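PDB 4XGU: putative pachytene checkpoint protein 2 from Caenorhabditis elegans, which is an AAA+ ATPase of the Pch2 subfamily that binds and hydrolyses ATP, remodels proteins and probably acts in chromosome recombination during meiosis. Local coordinates for residues F222-F233 and I274-Q283; A386-K397 and L411-R419. One frame throughout, in Å; residues are numbered along the deposited sequence.

Contact 1 (F222-F233 and I274-Q283); sequences FSESGKLVQKMF and IRAVNALLTQ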
loop_
_atom_site.group_PDB
_atom_site.type_symbol
_atom_site.label_atom_id
_atom_site.label_comp_id
_atom_site.label_asym_id
_atom_site.label_seq_id
_atom_site.Cartn_x
_atom_site.Cartn_y
_atom_site.Cartn_z
ATOM N N PHE B 222 11.166 7.873 17.529
ATOM C CA PHE B 222 11.784 6.922 16.612
ATOM C C PHE B 222 10.820 6.558 15.487
ATOM O O PHE B 222 11.231 6.382 14.340
ATOM C CB PHE B 222 12.227 5.667 17.369
ATOM C CG PHE B 222 12.805 4.597 16.494
ATOM C CD1 PHE B 222 14.147 4.612 16.157
ATOM C CD2 PHE B 222 12.008 3.568 16.021
ATOM C CE1 PHE B 222 14.681 3.625 15.358
ATOM C CE2 PHE B 222 12.535 2.580 15.222
ATOM C CZ PHE B 222 13.873 2.607 14.889
ATOM N N SER B 223 9.539 6.440 15.824
ATOM C CA SER B 223 8.503 6.202 14.825
ATOM C C SER B 223 8.371 7.428 13.920
ATOM O O SER B 223 8.239 7.304 12.702
ATOM C CB SER B 223 7.167 5.873 15.499
ATOM O OG SER B 223 7.264 4.685 16.271
ATOM N N GLU B 224 8.421 8.610 14.532
ATOM C CA GLU B 224 8.509 9.866 13.788
ATOM C C GLU B 224 9.789 9.889 12.958
ATOM O O GLU B 224 9.834 10.502 11.888
ATOM C CB GLU B 224 8.484 11.066 14.738
ATOM C CG GLU B 224 8.536 12.422 14.036
ATOM C CD GLU B 224 9.482 13.398 14.712
ATOM O OE1 GLU B 224 10.697 13.339 14.432
ATOM O OE2 GLU B 224 9.015 14.216 15.531
ATOM N N SER B 225 10.818 9.223 13.488
ATOM C CA SER B 225 12.161 9.114 12.897
ATOM C C SER B 225 13.003 10.370 13.120
ATOM O O SER B 225 12.488 11.488 13.163
ATOM C CB SER B 225 12.096 8.802 11.398
ATOM O OG SER B 225 11.246 7.700 11.138
ATOM N N GLY B 226 14.307 10.166 13.260
ATOM C CA GLY B 226 15.245 11.249 13.474
ATOM C C GLY B 226 16.667 10.836 13.144
ATOM O O GLY B 226 16.950 9.650 12.979
ATOM N N LYS B 227 17.563 11.812 13.046
ATOM C CA LYS B 227 18.956 11.534 12.707
ATOM C C LYS B 227 19.748 11.124 13.942
ATOM O O LYS B 227 20.804 10.502 13.834
ATOM C CB LYS B 227 19.602 12.760 12.050
ATOM C CG LYS B 227 19.754 13.971 12.969
ATOM C CD LYS B 227 21.158 14.071 13.551
ATOM C CE LYS B 227 21.258 15.176 14.590
ATOM N NZ LYS B 227 22.621 15.260 15.190
ATOM N N LEU B 228 19.226 11.472 15.113
ATOM C CA LEU B 228 19.984 11.367 16.354
ATOM C C LEU B 228 20.114 9.947 16.899
ATOM O O LEU B 228 20.790 9.735 17.905
ATOM C CB LEU B 228 19.359 12.269 17.416
ATOM C CG LEU B 228 17.839 12.193 17.543
ATOM C CD1 LEU B 228 17.442 11.639 18.901
ATOM C CD2 LEU B 228 17.228 13.567 17.313
ATOM N N VAL B 229 19.472 8.979 16.254
ATOM C CA VAL B 229 19.741 7.585 16.577
ATOM C C VAL B 229 21.207 7.324 16.258
ATOM O O VAL B 229 21.915 6.666 17.017
ATOM C CB VAL B 229 18.840 6.610 15.796
ATOM C CG1 VAL B 229 19.212 5.169 16.118
ATOM C CG2 VAL B 229 17.375 6.870 16.111
ATOM N N GLN B 230 21.655 7.869 15.131
ATOM C CA GLN B 230 23.063 7.834 14.754
ATOM C C GLN B 230 23.918 8.582 15.770
ATOM O O GLN B 230 24.960 8.091 16.206
ATOM C CB GLN B 230 23.259 8.435 13.361
ATOM C CG GLN B 230 24.689 8.848 13.068
ATOM C CD GLN B 230 25.245 8.176 11.834
ATOM O OE1 GLN B 230 24.499 7.782 10.940
ATOM N NE2 GLN B 230 26.565 8.034 11.781
ATOM N N LYS B 231 23.466 9.777 16.140
ATOM C CA LYS B 231 24.168 10.614 17.107
ATOM C C LYS B 231 24.286 9.923 18.463
ATOM O O LYS B 231 25.315 10.015 19.134
ATOM C CB LYS B 231 23.452 11.957 17.260
ATOM C CG LYS B 231 24.034 12.862 18.330
ATOM C CD LYS B 231 23.214 14.133 18.476
ATOM C CE LYS B 231 23.745 15.006 19.604
ATOM N NZ LYS B 231 22.942 16.249 19.782
ATOM N N MET B 232 23.225 9.227 18.859
ATOM C CA MET B 232 23.206 8.525 20.135
ATOM C C MET B 232 24.190 7.365 20.134
ATOM O O MET B 232 24.945 7.177 21.087
ATOM C CB MET B 232 21.797 8.020 20.445
ATOM C CG MET B 232 21.672 7.312 21.781
ATOM S SD MET B 232 19.986 6.754 22.085
ATOM C CE MET B 232 19.705 5.752 20.629
ATOM N N PHE B 233 24.177 6.591 19.054
ATOM C CA PHE B 233 25.052 5.433 18.934
ATOM C C PHE B 233 26.506 5.851 18.722
ATOM O O PHE B 233 27.428 5.114 19.073
ATOM C CB PHE B 233 24.573 4.528 17.796
ATOM C CG PHE B 233 23.474 3.582 18.196
ATOM C CD1 PHE B 233 22.189 4.040 18.432
ATOM C CD2 PHE B 233 23.726 2.229 18.338
ATOM C CE1 PHE B 233 21.180 3.166 18.803
ATOM C CE2 PHE B 233 22.722 1.353 18.709
ATOM C CZ PHE B 233 21.448 1.823 18.941
ATOM N N ILE B 274 10.082 4.331 9.135
ATOM C CA ILE B 274 10.794 3.060 9.220
ATOM C C ILE B 274 12.200 3.221 8.637
ATOM O O ILE B 274 12.978 2.270 8.563
ATOM C CB ILE B 274 10.019 1.934 8.495
ATOM C CG1 ILE B 274 8.521 2.055 8.788
ATOM C CG2 ILE B 274 10.521 0.556 8.913
ATOM C CD1 ILE B 274 7.712 0.837 8.392
ATOM N N ARG B 275 12.525 4.445 8.239
ATOM C CA ARG B 275 13.866 4.757 7.764
ATOM C C ARG B 275 14.873 4.650 8.904
ATOM O O ARG B 275 16.054 4.383 8.679
ATOM C CB ARG B 275 13.907 6.157 7.151
ATOM N N ALA B 276 14.392 4.847 10.128
ATOM C CA ALA B 276 15.250 4.859 11.309
ATOM C C ALA B 276 15.592 3.454 11.802
ATOM O O ALA B 276 16.646 3.245 12.403
ATOM C CB ALA B 276 14.594 5.661 12.425
ATOM N N VAL B 277 14.706 2.493 11.553
ATOM C CA VAL B 277 14.941 1.121 11.997
ATOM C C VAL B 277 16.075 0.499 11.190
ATOM O O VAL B 277 16.722 -0.447 11.638
ATOM C CB VAL B 277 13.665 0.248 11.887
ATOM C CG1 VAL B 277 12.418 1.109 12.031
ATOM C CG2 VAL B 277 13.632 -0.521 10.572
ATOM N N ASN B 278 16.317 1.042 10.001
ATOM C CA ASN B 278 17.456 0.629 9.195
ATOM C C ASN B 278 18.728 1.245 9.755
ATOM O O ASN B 278 19.772 0.597 9.821
ATOM C CB ASN B 278 17.268 1.031 7.730
ATOM C CG ASN B 278 18.497 0.747 6.886
ATOM O OD1 ASN B 278 18.725 -0.388 6.461
ATOM N ND2 ASN B 278 19.294 1.780 6.634
ATOM N N ALA B 279 18.625 2.507 10.161
ATOM C CA ALA B 279 19.734 3.193 10.808
ATOM C C ALA B 279 20.047 2.521 12.136
ATOM O O ALA B 279 21.210 2.323 12.481
ATOM C CB ALA B 279 19.411 4.664 11.014
ATOM N N LEU B 280 18.996 2.165 12.870
ATOM C CA LEU B 280 19.145 1.492 14.153
ATOM C C LEU B 280 19.908 0.179 13.995
ATOM O O LEU B 280 20.895 -0.061 14.691
ATOM C CB LEU B 280 17.777 1.232 14.786
ATOM C CG LEU B 280 17.803 0.534 16.148
ATOM C CD1 LEU B 280 18.260 1.495 17.238
ATOM C CD2 LEU B 280 16.445 -0.067 16.481
ATOM N N LEU B 281 19.448 -0.661 13.072
ATOM C CA LEU B 281 20.074 -1.957 12.816
ATOM C C LEU B 281 21.505 -1.809 12.305
ATOM O O LEU B 281 22.380 -2.604 12.649
ATOM C CB LEU B 281 19.245 -2.763 11.814
ATOM C CG LEU B 281 18.370 -3.875 12.406
ATOM C CD1 LEU B 281 17.329 -3.309 13.359
ATOM C CD2 LEU B 281 17.707 -4.680 11.300
ATOM N N THR B 282 21.734 -0.792 11.479
ATOM C CA THR B 282 23.078 -0.475 11.011
ATOM C C THR B 282 23.952 -0.034 12.182
ATOM O O THR B 282 25.101 -0.464 12.309
ATOM C CB THR B 282 23.058 0.627 9.936
ATOM O OG1 THR B 282 22.343 0.157 8.786
ATOM C CG2 THR B 282 24.472 1.005 9.528
ATOM N N GLN B 283 23.399 0.813 13.046
ATOM C CA GLN B 283 24.118 1.275 14.228
ATOM C C GLN B 283 24.324 0.140 15.224
ATOM O O GLN B 283 25.324 0.114 15.943
ATOM C CB GLN B 283 23.377 2.433 14.897
ATOM C CG GLN B 283 23.461 3.731 14.125
ATOM C CD GLN B 283 24.866 4.019 13.650
ATOM O OE1 GLN B 283 25.777 4.217 14.455
ATOM N NE2 GLN B 283 25.055 4.031 12.337
#
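Phe222 and Phe233 press on Ala276, Val277, Leu280 and Gln283 in a largely apolar helix packing contact of the AAA ATPase region. The second helix, 275-283, runs nearly parallel to helix 228-233. Their axes come within 9.4 Å and cross at -17°. Phe222 stands near the C-terminal end of helix 217-224. Its CG is anti to the backbone N (chi1 177°), and this swings the ring across to the start of helix 275-283. The CZ corner meets Val277 CA at 3.4 Å, edge on and near the ring plane. CE2 touches Val277 CG1 at 3.5 Å, and the two side chains cross at about a right angle. On the other side of CZ, Phe222 CE1 meets Ala276 CB at 3.6 Å. Within its own segment, Val229 CG2 adjoins the edge of the Phe222 ring, in its plane. The other Val229 methyl, CG1, faces Leu280 CD1 at 4.0 Å. That same Leu280 CD1 reaches Phe233 CZ at 3.6 Å, so one leucine methyl joins the valine to the second ring. Gln283 CB lies over one face of the Phe233 ring. It sits 3.8 Å from the ring centroid, offset toward the rim, in a CH-pi contact. The Gln283 amide stands almost upright to the ring, with the planes 85° apart. Its OE1 accepts a hydrogen bond from Arg286, one turn further along the same helix. Ile212 of the central sheet also touches Phe233, which places this end of the contact against the sheet. Cohesion here therefore comes from shape and apolar burial. Gln283 contributes carbon to the interface, while the amide oxygen OE1 of this buried residue is satisfied by Arg286 of its own helix.

Contact 2 (A386-K397 and L411-R419); sequences AISMLPTLVYSK and LFLEAVKER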
loop_
_atom_site.group_PDB
_atom_site.type_symbol
_atom_site.label_atom_id
_atom_site.label_comp_id
_atom_site.label_asym_id
_atom_site.label_seq_id
_atom_site.Cartn_x
_atom_site.Cartn_y
_atom_site.Cartn_z
ATOM N N ALA B 386 2.464 -8.118 38.580
ATOM C CA ALA B 386 1.198 -8.025 39.305
ATOM C C ALA B 386 1.293 -8.654 40.692
ATOM O O ALA B 386 0.693 -8.158 41.647
ATOM C CB ALA B 386 0.079 -8.681 38.501
ATOM N N ILE B 387 2.047 -9.743 40.798
ATOM C CA ILE B 387 2.247 -10.414 42.080
ATOM C C ILE B 387 3.066 -9.534 43.019
ATOM O O ILE B 387 2.846 -9.525 44.230
ATOM C CB ILE B 387 2.945 -11.773 41.898
ATOM C CG1 ILE B 387 2.060 -12.711 41.076
ATOM C CG2 ILE B 387 3.256 -12.408 43.239
ATOM C CD1 ILE B 387 2.731 -14.016 40.717
ATOM N N SER B 388 4.003 -8.782 42.448
ATOM C CA SER B 388 4.795 -7.830 43.217
ATOM C C SER B 388 3.942 -6.660 43.689
ATOM O O SER B 388 4.252 -6.024 44.695
ATOM C CB SER B 388 5.971 -7.313 42.388
ATOM O OG SER B 388 6.868 -8.359 42.075
ATOM N N MET B 389 2.871 -6.382 42.949
ATOM C CA MET B 389 1.957 -5.291 43.275
ATOM C C MET B 389 0.993 -5.683 44.391
ATOM O O MET B 389 0.491 -4.828 45.110
ATOM C CB MET B 389 1.155 -4.866 42.039
ATOM C CG MET B 389 1.979 -4.450 40.824
ATOM S SD MET B 389 2.287 -2.678 40.682
ATOM C CE MET B 389 3.695 -2.484 41.765
ATOM N N LEU B 390 0.734 -6.979 44.524
ATOM C CA LEU B 390 -0.272 -7.478 45.464
ATOM C C LEU B 390 -0.123 -7.056 46.936
ATOM O O LEU B 390 -1.123 -6.705 47.563
ATOM C CB LEU B 390 -0.328 -9.007 45.395
ATOM C CG LEU B 390 -1.170 -9.596 44.264
ATOM C CD1 LEU B 390 -1.216 -11.107 44.382
ATOM C CD2 LEU B 390 -2.574 -9.009 44.280
ATOM N N PRO B 391 1.102 -7.103 47.503
ATOM C CA PRO B 391 1.210 -6.808 48.941
ATOM C C PRO B 391 0.666 -5.444 49.374
ATOM O O PRO B 391 0.027 -5.366 50.423
ATOM C CB PRO B 391 2.719 -6.875 49.191
ATOM C CG PRO B 391 3.209 -7.833 48.178
ATOM C CD PRO B 391 2.394 -7.549 46.953
ATOM N N THR B 392 0.905 -4.394 48.592
ATOM C CA THR B 392 0.458 -3.060 48.983
ATOM C C THR B 392 -1.066 -2.934 48.930
ATOM O O THR B 392 -1.647 -2.091 49.609
ATOM C CB THR B 392 1.090 -1.962 48.104
ATOM O OG1 THR B 392 0.647 -0.676 48.556
ATOM C CG2 THR B 392 0.699 -2.136 46.652
ATOM N N LEU B 393 -1.709 -3.775 48.126
ATOM C CA LEU B 393 -3.166 -3.832 48.100
ATOM C C LEU B 393 -3.675 -4.553 49.342
ATOM O O LEU B 393 -4.704 -4.187 49.909
ATOM C CB LEU B 393 -3.665 -4.532 46.833
ATOM C CG LEU B 393 -5.182 -4.683 46.686
ATOM C CD1 LEU B 393 -5.878 -3.328 46.728
ATOM C CD2 LEU B 393 -5.525 -5.420 45.400
ATOM N N VAL B 394 -2.942 -5.579 49.760
ATOM C CA VAL B 394 -3.286 -6.334 50.959
ATOM C C VAL B 394 -3.161 -5.461 52.204
ATOM O O VAL B 394 -3.980 -5.543 53.121
ATOM C CB VAL B 394 -2.389 -7.581 51.109
ATOM C CG1 VAL B 394 -2.697 -8.312 52.406
ATOM C CG2 VAL B 394 -2.569 -8.508 49.916
ATOM N N TYR B 395 -2.139 -4.613 52.219
ATOM C CA TYR B 395 -1.874 -3.735 53.352
ATOM C C TYR B 395 -3.002 -2.732 53.575
ATOM O O TYR B 395 -3.347 -2.412 54.713
ATOM C CB TYR B 395 -0.556 -2.990 53.142
ATOM C CG TYR B 395 0.078 -2.487 54.417
ATOM C CD1 TYR B 395 -0.366 -2.929 55.655
ATOM C CD2 TYR B 395 1.119 -1.568 54.381
ATOM C CE1 TYR B 395 0.211 -2.473 56.823
ATOM C CE2 TYR B 395 1.703 -1.106 55.544
ATOM C CZ TYR B 395 1.244 -1.562 56.761
ATOM O OH TYR B 395 1.822 -1.104 57.925
ATOM N N SER B 396 -3.572 -2.234 52.481
ATOM C CA SER B 396 -4.631 -1.233 52.559
ATOM C C SER B 396 -5.938 -1.827 53.079
ATOM O O SER B 396 -6.705 -1.152 53.767
ATOM C CB SER B 396 -4.859 -0.592 51.189
ATOM O OG SER B 396 -5.335 -1.545 50.257
ATOM N N LYS B 397 -6.186 -3.090 52.746
ATOM C CA LYS B 397 -7.398 -3.775 53.182
ATOM C C LYS B 397 -7.413 -4.029 54.687
ATOM O O LYS B 397 -8.465 -3.951 55.327
ATOM C CB LYS B 397 -7.561 -5.103 52.438
ATOM C CG LYS B 397 -7.884 -4.964 50.965
ATOM C CD LYS B 397 -8.441 -6.265 50.412
ATOM C CE LYS B 397 -9.014 -6.073 49.018
ATOM N NZ LYS B 397 -10.285 -6.830 48.843
ATOM N N LEU B 411 -6.407 -12.311 53.455
ATOM C CA LEU B 411 -6.389 -11.033 52.752
ATOM C C LEU B 411 -5.720 -11.162 51.391
ATOM O O LEU B 411 -6.180 -10.582 50.406
ATOM C CB LEU B 411 -5.680 -9.962 53.582
ATOM C CG LEU B 411 -6.342 -9.548 54.900
ATOM C CD1 LEU B 411 -5.674 -8.303 55.464
ATOM C CD2 LEU B 411 -7.841 -9.331 54.721
ATOM N N PHE B 412 -4.630 -11.924 51.344
ATOM C CA PHE B 412 -3.915 -12.165 50.097
ATOM C C PHE B 412 -4.836 -12.796 49.064
ATOM O O PHE B 412 -4.841 -12.398 47.900
ATOM C CB PHE B 412 -2.695 -13.058 50.335
ATOM C CG PHE B 412 -1.392 -12.310 50.375
ATOM C CD1 PHE B 412 -0.692 -12.052 49.209
ATOM C CD2 PHE B 412 -0.867 -11.865 51.577
ATOM C CE1 PHE B 412 0.507 -11.363 49.242
ATOM C CE2 PHE B 412 0.333 -11.177 51.616
ATOM C CZ PHE B 412 1.021 -10.926 50.447
ATOM N N LEU B 413 -5.621 -13.774 49.501
ATOM C CA LEU B 413 -6.565 -14.447 48.617
ATOM C C LEU B 413 -7.603 -13.469 48.067
ATOM O O LEU B 413 -7.958 -13.527 46.888
ATOM C CB LEU B 413 -7.259 -15.595 49.350
ATOM C CG LEU B 413 -8.174 -16.474 48.495
ATOM C CD1 LEU B 413 -7.357 -17.270 47.488
ATOM C CD2 LEU B 413 -9.004 -17.395 49.374
ATOM N N GLU B 414 -8.082 -12.568 48.919
ATOM C CA GLU B 414 -9.069 -11.581 48.497
ATOM C C GLU B 414 -8.496 -10.622 47.462
ATOM O O GLU B 414 -9.167 -10.272 46.490
ATOM C CB GLU B 414 -9.597 -10.796 49.697
ATOM C CG GLU B 414 -10.848 -11.389 50.319
ATOM C CD GLU B 414 -11.819 -10.325 50.786
ATOM O OE1 GLU B 414 -13.024 -10.631 50.913
ATOM O OE2 GLU B 414 -11.378 -9.179 51.022
ATOM N N ALA B 415 -7.256 -10.198 47.677
ATOM C CA ALA B 415 -6.595 -9.284 46.753
ATOM C C ALA B 415 -6.396 -9.938 45.390
ATOM O O ALA B 415 -6.595 -9.300 44.354
ATOM C CB ALA B 415 -5.263 -8.824 47.323
ATOM N N VAL B 416 -6.006 -11.210 45.398
ATOM C CA VAL B 416 -5.829 -11.976 44.168
ATOM C C VAL B 416 -7.114 -11.996 43.348
ATOM O O VAL B 416 -7.105 -11.697 42.153
ATOM C CB VAL B 416 -5.395 -13.428 44.457
ATOM C CG1 VAL B 416 -5.512 -14.278 43.201
ATOM C CG2 VAL B 416 -3.975 -13.467 45.003
ATOM N N LYS B 417 -8.217 -12.343 44.004
ATOM C CA LYS B 417 -9.522 -12.384 43.356
ATOM C C LYS B 417 -9.929 -11.014 42.832
ATOM O O LYS B 417 -10.502 -10.898 41.748
ATOM C CB LYS B 417 -10.581 -12.909 44.326
ATOM C CG LYS B 417 -11.093 -14.295 43.985
ATOM C CD LYS B 417 -11.386 -15.098 45.240
ATOM C CE LYS B 417 -12.022 -16.432 44.895
ATOM N NZ LYS B 417 -12.173 -17.296 46.096
ATOM N N GLU B 418 -9.627 -9.977 43.605
ATOM C CA GLU B 418 -9.972 -8.617 43.220
ATOM C C GLU B 418 -9.140 -8.181 42.022
ATOM O O GLU B 418 -9.622 -7.474 41.138
ATOM C CB GLU B 418 -9.764 -7.656 44.392
ATOM C CG GLU B 418 -10.573 -6.375 44.292
ATOM C CD GLU B 418 -10.191 -5.361 45.352
ATOM O OE1 GLU B 418 -9.256 -4.570 45.104
ATOM O OE2 GLU B 418 -10.822 -5.355 46.431
ATOM N N ARG B 419 -7.887 -8.619 41.994
ATOM C CA ARG B 419 -6.963 -8.234 40.935
ATOM C C ARG B 419 -7.310 -8.921 39.616
ATOM O O ARG B 419 -7.071 -8.372 38.541
ATOM C CB ARG B 419 -5.527 -8.559 41.347
ATOM C CG ARG B 419 -4.460 -7.887 40.505
ATOM C CD ARG B 419 -4.647 -6.379 40.471
ATOM N NE ARG B 419 -3.394 -5.683 40.184
ATOM C CZ ARG B 419 -2.871 -5.543 38.970
ATOM N NH1 ARG B 419 -3.490 -6.055 37.912
ATOM N NH2 ARG B 419 -1.725 -4.895 38.813
#
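Lys397 NZ forms salt bridges with two carboxylates of helix 411-419. The shorter bond goes to Glu418 OE2 at 2.9 Å, which NZ meets from above the carboxylate plane, 51° out of it. The second, to Glu414 OE2, is weak at 3.4 Å. The glutamates stand one turn apart, so the lysine bridges two successive turns. Beneath this network the helices cross steeply, at 116°, and pack through small and branched side chains. Val394 CG2 points at the centre of one Phe412 face, 4.0 Å from the centroid and 8° off the normal. Its other methyl, CG1, is anti to the backbone N, which turns it to Leu411 CB at 3.6 Å and CG2 to the Phe412 ring and Ala415. Ala415 CB fits between Val394 CG2 and Leu393 CD2. Nearer the N-terminal end of helix 386-397, Leu390 CD1 touches Val416 CG2 at 3.7 Å. At the far end the Arg419 guanidinium lays one face over Ala386 CB. Ser388, on the same helix 384-397, touches the bound ADP. The lid helices are thus joined by an apolar centre with charge at its exposed margin, where two carboxylates would probably favour a protonated Lys397.

In the fold
Contact 1 closes before contact 2 opens along the chain, and the two do not touch. Their centres lie 42 Å apart, with nearest atoms about 26 Å apart. Contact 1 joins helices 217-224 and 228-241 to helix 275-288 in the AAA ATPase region, beside strand 206-212. Contact 2 joins helices 384-397 and 405-420 in the C-terminal lid. ADP links the lid contact to the ATPase region: Ser388 touches it, and the side chain of Ala386 lies about 7 Å from Gly182 of the predicted ATP site. Both also border neighbouring subunits: Asn278 meets Phe218 of one, Tyr395 meets Arg158 of another. They probably hold separate parts of the ATPase module, with nucleotide between AAA region and lid.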